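Giardin subunit alpha-1 (Giardia intestinalis, PDB 4EVF) binds calcium and, in a calcium-dependent way, phospholipids such as phosphatidylserine, and takes part in parasite attachment to the intestinal mucosa and in cytoskeletal remodelling. Local coordinates at residues Glu33-Ile38 with Met68-Asp73; Glu76-His81 with His108-Ala113; Cys237-Lys242 with Glu277-Lys282. All coordinates share one frame; numbering follows the deposited sequence.

Overall arrangement
All three contacts join the end or flank of one helix to another helix in an all-helical annexin fold, and all are largely buried; contact 3 alone includes an exposed residue, Lys-242. Contact 2 lies closest to the middle of the chain, about 13 Å from centre to centre, against about 17 Å for contacts 1 and 3. Contacts 1 and 2 share a boundary, because helices 62-70 and 74-87 follow each other and Ser-72 packs on Val-77; contact 3 stands about 26 Å from contact 1, centre to centre. Contact 1 has an arginine bonded to the carbonyl of Leu-70, and two acids bridged by a water; contact 2 small side chains between crossing helices; contact 3 cysteine sulfurs and an aromatic ring.

Contact 1 of 3, residues Glu33-Ile38 with Met68-Asp73; sequences ESREKI and MDLFSD
Arg-35 meets Leu-70 and Phe-71 near the C-terminal part of helix 62-70, and different parts of its side chain meet different partners. Its NE gives a hydrogen bond to Leu-70 O at 2.6 Å; the N-H...O angle of 142° shows a bent bond, with the oxygen tilted from the guanidinium plane. The bend at chi3 (-40°) turns the flat group so that Leu-70 CD2 sits over one face, 3.8 Å from NH2 of Arg-35 and displaced toward the rim. The carbonyl oxygen of Leu-70 probably favours the positive charge. Nearer the backbone, the aliphatic stem crosses Phe-71 at about a right angle: Arg-35 CG lies 3.7 Å from Phe-71 CE1, and the guanidinium and ring planes are 88° apart. Arg-35 NH2 also gives a hydrogen bond to a water lying in the guanidinium plane, 3.1 Å away.

The acidic pair is joined through solvent. Glu-36 OE2 and Asp-73 OD1 are 4.0 Å apart, and one water donates to both, at 2.8 Å to Glu-36 OE2 and 2.7 Å to Asp-73 OD1, which should ease their repulsion. Asp-73 OD2 meanwhile caps His-75 N.

Ala-27 of helix 20-28 touches Arg-35, Leu-70 and Phe-71, while Phe-71 also packs on Leu-11 of helix 4-16 and on Ile-54 of helix 50-57.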
# COMPACT_ATOMS: atom_id res chain seq x y z
N GLU A 33 1.54 -15.18 -2.51
CA GLU A 33 1.61 -16.32 -3.42
C GLU A 33 1.40 -17.63 -2.68
O GLU A 33 0.68 -18.52 -3.16
CB GLU A 33 2.96 -16.35 -4.15
CG GLU A 33 3.19 -15.19 -5.12
CD GLU A 33 3.69 -13.89 -4.46
OE1 GLU A 33 3.80 -13.82 -3.21
OE2 GLU A 33 3.97 -12.94 -5.21
N SER A 34 2.02 -17.77 -1.51
CA SER A 34 1.87 -18.98 -0.70
C SER A 34 0.44 -19.12 -0.19
O SER A 34 -0.13 -20.20 -0.20
CB SER A 34 2.84 -19.00 0.48
OG SER A 34 4.20 -19.15 0.08
N ARG A 35 -0.14 -18.02 0.27
CA ARG A 35 -1.53 -18.07 0.68
C ARG A 35 -2.49 -18.44 -0.45
O ARG A 35 -3.55 -19.04 -0.20
CB ARG A 35 -1.95 -16.77 1.37
CG ARG A 35 -1.26 -16.59 2.71
CD ARG A 35 -1.80 -15.37 3.43
NE ARG A 35 -2.02 -14.27 2.50
CZ ARG A 35 -1.26 -13.19 2.44
NH1 ARG A 35 -0.23 -13.06 3.27
NH2 ARG A 35 -1.52 -12.24 1.57
N GLU A 36 -2.14 -18.11 -1.69
CA GLU A 36 -2.92 -18.57 -2.86
C GLU A 36 -2.90 -20.10 -2.99
O GLU A 36 -3.93 -20.72 -3.25
CB GLU A 36 -2.42 -17.93 -4.15
CG GLU A 36 -2.53 -16.40 -4.19
CD GLU A 36 -2.12 -15.82 -5.54
OE1 GLU A 36 -1.17 -16.35 -6.16
OE2 GLU A 36 -2.77 -14.85 -5.98
N LYS A 37 -1.72 -20.70 -2.83
CA LYS A 37 -1.58 -22.16 -2.82
C LYS A 37 -2.45 -22.76 -1.72
O LYS A 37 -3.18 -23.73 -1.96
CB LYS A 37 -0.12 -22.58 -2.59
CG LYS A 37 0.80 -22.30 -3.76
CD LYS A 37 2.15 -23.03 -3.59
CE LYS A 37 3.01 -22.40 -2.51
NZ LYS A 37 4.38 -23.02 -2.42
N ILE A 38 -2.37 -22.19 -0.53
CA ILE A 38 -3.12 -22.68 0.61
C ILE A 38 -4.63 -22.62 0.35
O ILE A 38 -5.36 -23.57 0.66
CB ILE A 38 -2.78 -21.89 1.90
CG1 ILE A 38 -1.30 -22.07 2.26
CG2 ILE A 38 -3.70 -22.31 3.04
CD1 ILE A 38 -0.79 -21.11 3.34
N MET A 68 -10.35 -12.25 5.22
CA MET A 68 -10.82 -12.67 3.90
C MET A 68 -9.87 -12.24 2.80
O MET A 68 -9.51 -13.05 1.94
CB MET A 68 -12.21 -12.09 3.59
CG MET A 68 -13.32 -12.57 4.51
SD MET A 68 -14.87 -11.71 4.22
CE MET A 68 -15.24 -12.16 2.52
N ASP A 69 -9.49 -10.97 2.82
CA ASP A 69 -8.61 -10.40 1.80
C ASP A 69 -7.31 -11.20 1.69
O ASP A 69 -6.82 -11.47 0.59
CB ASP A 69 -8.26 -8.94 2.15
CG ASP A 69 -9.44 -7.99 1.98
OD1 ASP A 69 -10.47 -8.38 1.39
OD2 ASP A 69 -9.31 -6.83 2.42
N LEU A 70 -6.74 -11.55 2.84
CA LEU A 70 -5.47 -12.28 2.89
C LEU A 70 -5.53 -13.64 2.19
O LEU A 70 -4.49 -14.19 1.81
CB LEU A 70 -4.99 -12.44 4.34
CG LEU A 70 -4.60 -11.11 5.00
CD1 LEU A 70 -4.54 -11.25 6.52
CD2 LEU A 70 -3.29 -10.58 4.44
N PHE A 71 -6.74 -14.17 2.03
CA PHE A 71 -6.90 -15.46 1.35
C PHE A 71 -7.69 -15.33 0.05
O PHE A 71 -8.15 -16.32 -0.55
CB PHE A 71 -7.46 -16.51 2.31
CG PHE A 71 -6.48 -16.90 3.38
CD1 PHE A 71 -5.35 -17.63 3.04
CD2 PHE A 71 -6.64 -16.49 4.70
CE1 PHE A 71 -4.41 -17.98 4.00
CE2 PHE A 71 -5.71 -16.84 5.66
CZ PHE A 71 -4.60 -17.58 5.32
N SER A 72 -7.78 -14.08 -0.40
CA SER A 72 -8.38 -13.75 -1.68
C SER A 72 -7.31 -13.38 -2.70
O SER A 72 -6.13 -13.34 -2.38
CB SER A 72 -9.38 -12.61 -1.52
OG SER A 72 -10.42 -13.02 -0.65
N ASP A 73 -7.73 -13.10 -3.93
CA ASP A 73 -6.82 -12.63 -4.98
C ASP A 73 -6.52 -11.16 -4.75
O ASP A 73 -7.43 -10.32 -4.78
CB ASP A 73 -7.42 -12.83 -6.37
CG ASP A 73 -6.39 -12.61 -7.47
OD1 ASP A 73 -5.96 -13.59 -8.13
OD2 ASP A 73 -6.01 -11.45 -7.69
O HOH W 1 -3.68 -11.94 -0.60
O HOH W 2 -5.46 -15.63 -6.43

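Contact 2 of 3, residues Glu76-His81 with His108-Ala113; sequences EVRAQH and HETVAA
Helix segments 76-81 and 108-113 pass with axes 8.1 Å apart at a signed crossing angle of -68°, and the CA atoms of Ala-79 and Thr-110, like those of Glu-76 and Ala-113, come within 5.5 Å. Small side chains permit this spacing. Ala-79 CB meets Ala-113 CB at 4.2 Å, and Ala-113 CB also lies 4.0 Å from Glu-76 N, so a methyl group rests directly against the backbone of the other helix.

Thr-110 is the residue with two branches in use. With chi1 at -67° its methyl CG2 stands anti to the backbone N and reaches Ala-79 N at 3.7 Å, whereas OG1 lies beside its own backbone N, from where it bonds to Asp-106 O one turn earlier. That same oxygen touches the stem of Arg-78, 3.3 Å from CD, and sits near the guanidinium plane at its edge. No hydrogen bond crosses between the two segments; the meeting of Arg-78 and Thr-110, whose side chains cross at about a right angle, is one of contact alone. The polar end of Arg-78 is bound further on, with NH2 donating to Thr-98 O, and its carbon chain crosses Thr-110 on the way there. Glu-76 behaves similarly: CG approaches Ala-113 CB at 4.2 Å, while OE2 forms a salt bridge with Arg-116.

Both segments fall in the predicted second annexin repeat, and the steep crossing is consistent with the annexin repeat fold, in which one helix lies across a bundle of four others.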
# COMPACT_ATOMS: atom_id res chain seq x y z
N GLU A 76 -7.76 -8.64 -7.39
CA GLU A 76 -9.20 -8.38 -7.26
C GLU A 76 -9.50 -7.53 -6.04
O GLU A 76 -10.38 -6.66 -6.07
CB GLU A 76 -10.00 -9.68 -7.18
CG GLU A 76 -10.10 -10.40 -8.51
CD GLU A 76 -10.74 -11.77 -8.39
OE1 GLU A 76 -11.16 -12.14 -7.28
OE2 GLU A 76 -10.83 -12.47 -9.42
N VAL A 77 -8.79 -7.80 -4.95
CA VAL A 77 -8.87 -6.99 -3.74
C VAL A 77 -8.54 -5.54 -4.05
O VAL A 77 -9.36 -4.64 -3.83
CB VAL A 77 -7.94 -7.53 -2.63
CG1 VAL A 77 -7.88 -6.55 -1.45
CG2 VAL A 77 -8.39 -8.91 -2.16
N ARG A 78 -7.34 -5.30 -4.58
CA ARG A 78 -6.91 -3.95 -4.94
C ARG A 78 -7.87 -3.27 -5.92
O ARG A 78 -8.23 -2.09 -5.73
CB ARG A 78 -5.47 -3.94 -5.47
CG ARG A 78 -4.88 -2.54 -5.65
CD ARG A 78 -3.46 -2.55 -6.24
NE ARG A 78 -2.45 -3.17 -5.37
CZ ARG A 78 -1.85 -2.53 -4.36
NH1 ARG A 78 -0.93 -3.15 -3.63
NH2 ARG A 78 -2.16 -1.27 -4.09
N ALA A 79 -8.30 -3.99 -6.95
CA ALA A 79 -9.23 -3.43 -7.93
C ALA A 79 -10.53 -2.95 -7.27
O ALA A 79 -11.06 -1.89 -7.62
CB ALA A 79 -9.54 -4.45 -9.01
N GLN A 80 -11.06 -3.75 -6.34
CA GLN A 80 -12.32 -3.41 -5.67
C GLN A 80 -12.14 -2.20 -4.74
O GLN A 80 -13.02 -1.34 -4.64
CB GLN A 80 -12.86 -4.61 -4.89
CG GLN A 80 -14.16 -4.33 -4.12
CD GLN A 80 -15.34 -4.09 -5.03
OE1 GLN A 80 -15.99 -3.04 -4.98
NE2 GLN A 80 -15.63 -5.07 -5.88
N HIS A 81 -10.99 -2.14 -4.06
CA HIS A 81 -10.64 -0.96 -3.26
C HIS A 81 -10.65 0.31 -4.11
O HIS A 81 -11.15 1.35 -3.70
CB HIS A 81 -9.27 -1.12 -2.63
CG HIS A 81 -9.23 -2.05 -1.45
ND1 HIS A 81 -10.28 -2.17 -0.56
CD2 HIS A 81 -8.26 -2.89 -1.01
CE1 HIS A 81 -9.96 -3.05 0.37
NE2 HIS A 81 -8.74 -3.50 0.12
N HIS A 108 -0.20 -3.99 -12.74
CA HIS A 108 -0.54 -4.56 -14.03
C HIS A 108 -1.65 -5.60 -13.92
O HIS A 108 -2.59 -5.60 -14.73
CB HIS A 108 0.71 -5.15 -14.68
CG HIS A 108 0.49 -5.64 -16.07
ND1 HIS A 108 0.30 -6.98 -16.37
CD2 HIS A 108 0.46 -4.99 -17.26
CE1 HIS A 108 0.16 -7.12 -17.68
NE2 HIS A 108 0.25 -5.92 -18.24
N GLU A 109 -1.56 -6.48 -12.92
CA GLU A 109 -2.57 -7.54 -12.75
C GLU A 109 -3.88 -6.95 -12.22
O GLU A 109 -4.96 -7.44 -12.53
CB GLU A 109 -2.07 -8.63 -11.80
CG GLU A 109 -0.94 -9.49 -12.39
CD GLU A 109 -1.44 -10.44 -13.46
OE1 GLU A 109 -1.79 -11.59 -13.10
OE2 GLU A 109 -1.49 -10.05 -14.65
N THR A 110 -3.75 -5.90 -11.42
CA THR A 110 -4.90 -5.17 -10.89
C THR A 110 -5.70 -4.54 -12.02
O THR A 110 -6.93 -4.57 -12.02
CB THR A 110 -4.44 -4.09 -9.86
OG1 THR A 110 -3.91 -4.74 -8.70
CG2 THR A 110 -5.62 -3.20 -9.43
N VAL A 111 -5.01 -3.95 -12.99
CA VAL A 111 -5.68 -3.34 -14.13
C VAL A 111 -6.47 -4.40 -14.88
O VAL A 111 -7.59 -4.16 -15.29
CB VAL A 111 -4.68 -2.65 -15.08
CG1 VAL A 111 -5.36 -2.31 -16.43
CG2 VAL A 111 -4.08 -1.40 -14.43
N ALA A 112 -5.87 -5.58 -15.04
CA ALA A 112 -6.55 -6.69 -15.70
C ALA A 112 -7.75 -7.16 -14.88
O ALA A 112 -8.82 -7.46 -15.42
CB ALA A 112 -5.58 -7.84 -16.00
N ALA A 113 -7.59 -7.20 -13.56
CA ALA A 113 -8.69 -7.64 -12.71
C ALA A 113 -9.85 -6.65 -12.81
O ALA A 113 -11.01 -7.05 -12.82
CB ALA A 113 -8.23 -7.79 -11.27

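Contact 3 of 3, residues Cys237-Lys242 with Glu277-Lys282; sequences CACNDK and ERCFDK
Cys-239 near the end of helix 227-240 faces Cys-279 and Phe-280 at the end of helix 272-279, within the predicted fourth repeat of the annexin fold. The CA atoms of Cys-239 and Cys-279 lie 5.4 Å apart, so the two helix ends meet closely.

The side chain of Cys-239 can be followed outward. Its CB touches the other cysteine twice, at 3.7 Å from Cys-279 SG and 4.0 Å from Cys-279 CB. With chi1 at -74°, SG stands anti to the carbonyl carbon and beside the backbone N, which carries it toward the aromatic ring: SG of Cys-239 lies 4.0 Å from Phe-280 CE2. The sulfur is 86° off the ring normal, so it approaches the rim of the ring rather than its face, as a sulfur-aromatic contact made at the edge. The two sulfurs are 4.4 Å apart, Cys-239 SG to Cys-279 SG, too far for a disulfide.

Cys-279 answers from the other helix. The bond from CA to CB of Cys-279 is directed toward segment 237-242, and its SG comes within 3.4 Å of Cys-239 O. Phe-280, the first residue to leave helical geometry, brings its ring up to the same helix end, where CZ lies 4.2 Å from Ala-238 CB. Met-248 of helix 245-255 touches both Ala-238 and Phe-280, and Ala-285 and Leu-288 of helix 284-292 pack on the ring as well, so the phenyl group is held among several helices. Asp-281 then caps the start of that last helix, its OD1 accepting from Met-284 N. Toward the exposed side, Lys-242 has passed into a left-handed backbone conformation, and its carbonyl carbon C stands 4.1 Å from Cys-279 O.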
# COMPACT_ATOMS: atom_id res chain seq x y z
N CYS A 237 0.21 7.20 9.98
CA CYS A 237 -0.96 8.00 9.65
C CYS A 237 -2.22 7.35 10.20
O CYS A 237 -3.03 8.02 10.85
CB CYS A 237 -1.09 8.21 8.14
SG CYS A 237 0.22 9.18 7.34
N ALA A 238 -2.40 6.06 9.95
CA ALA A 238 -3.56 5.34 10.47
C ALA A 238 -3.61 5.39 11.99
O ALA A 238 -4.69 5.52 12.57
CB ALA A 238 -3.56 3.87 9.98
N CYS A 239 -2.47 5.26 12.64
CA CYS A 239 -2.48 5.32 14.10
C CYS A 239 -2.93 6.71 14.54
O CYS A 239 -3.86 6.85 15.36
CB CYS A 239 -1.11 4.98 14.67
SG CYS A 239 -0.70 3.21 14.58
N ASN A 240 -2.30 7.73 13.97
CA ASN A 240 -2.62 9.13 14.27
C ASN A 240 -4.04 9.58 13.90
O ASN A 240 -4.59 10.49 14.52
CB ASN A 240 -1.59 10.05 13.63
CG ASN A 240 -0.19 9.80 14.15
OD1 ASN A 240 -0.02 9.25 15.25
ND2 ASN A 240 0.82 10.19 13.38
N ASP A 241 -4.64 8.95 12.90
CA ASP A 241 -6.02 9.25 12.54
C ASP A 241 -6.98 8.43 13.39
O ASP A 241 -7.97 7.89 12.88
CB ASP A 241 -6.27 8.96 11.06
CG ASP A 241 -5.51 9.90 10.14
OD1 ASP A 241 -4.97 10.92 10.63
OD2 ASP A 241 -5.47 9.62 8.92
N LYS A 242 -6.66 8.31 14.67
CA LYS A 242 -7.50 7.61 15.64
C LYS A 242 -7.81 6.17 15.22
O LYS A 242 -8.96 5.73 15.29
CB LYS A 242 -8.79 8.39 15.90
CG LYS A 242 -8.56 9.79 16.47
CD LYS A 242 -9.80 10.31 17.19
CE LYS A 242 -9.55 11.66 17.84
NZ LYS A 242 -10.77 12.17 18.54
N GLU A 277 -1.17 -0.88 19.45
CA GLU A 277 -1.80 -1.27 20.70
C GLU A 277 -2.71 -0.14 21.20
O GLU A 277 -3.87 -0.36 21.56
CB GLU A 277 -0.72 -1.56 21.74
CG GLU A 277 -0.70 -2.99 22.21
CD GLU A 277 -1.87 -3.31 23.11
OE1 GLU A 277 -2.29 -2.40 23.85
OE2 GLU A 277 -2.36 -4.45 23.07
N ARG A 278 -2.17 1.06 21.18
CA ARG A 278 -2.89 2.21 21.70
C ARG A 278 -4.05 2.63 20.81
O ARG A 278 -5.16 2.87 21.29
CB ARG A 278 -1.92 3.38 21.88
CG ARG A 278 -2.55 4.60 22.53
CD ARG A 278 -1.58 5.75 22.59
NE ARG A 278 -1.41 6.38 21.29
CZ ARG A 278 -0.35 6.20 20.52
NH1 ARG A 278 0.65 5.44 20.95
NH2 ARG A 278 -0.27 6.80 19.34
N CYS A 279 -3.79 2.69 19.51
CA CYS A 279 -4.70 3.35 18.58
C CYS A 279 -5.85 2.50 18.07
O CYS A 279 -6.88 3.03 17.65
CB CYS A 279 -3.89 3.93 17.41
SG CYS A 279 -2.63 5.10 18.00
N PHE A 280 -5.69 1.18 18.14
CA PHE A 280 -6.72 0.24 17.68
C PHE A 280 -7.38 -0.54 18.82
O PHE A 280 -6.78 -0.74 19.87
CB PHE A 280 -6.12 -0.69 16.62
CG PHE A 280 -5.76 0.02 15.35
CD1 PHE A 280 -6.67 0.09 14.31
CD2 PHE A 280 -4.54 0.65 15.22
CE1 PHE A 280 -6.36 0.78 13.15
CE2 PHE A 280 -4.23 1.35 14.06
CZ PHE A 280 -5.14 1.41 13.03
N ASP A 281 -8.63 -0.96 18.62
CA ASP A 281 -9.40 -1.60 19.69
C ASP A 281 -8.95 -3.03 20.01
O ASP A 281 -8.05 -3.58 19.37
CB ASP A 281 -10.92 -1.55 19.44
CG ASP A 281 -11.39 -2.53 18.37
OD1 ASP A 281 -10.76 -3.60 18.18
OD2 ASP A 281 -12.40 -2.23 17.69
N LYS A 282 -9.59 -3.60 21.03
CA LYS A 282 -9.21 -4.88 21.61
C LYS A 282 -9.18 -6.02 20.59
O LYS A 282 -8.35 -6.92 20.70
CB LYS A 282 -10.18 -5.24 22.73
CG LYS A 282 -9.50 -5.82 23.95
CD LYS A 282 -10.44 -5.88 25.14
CE LYS A 282 -11.50 -6.94 24.96
NZ LYS A 282 -12.39 -6.97 26.17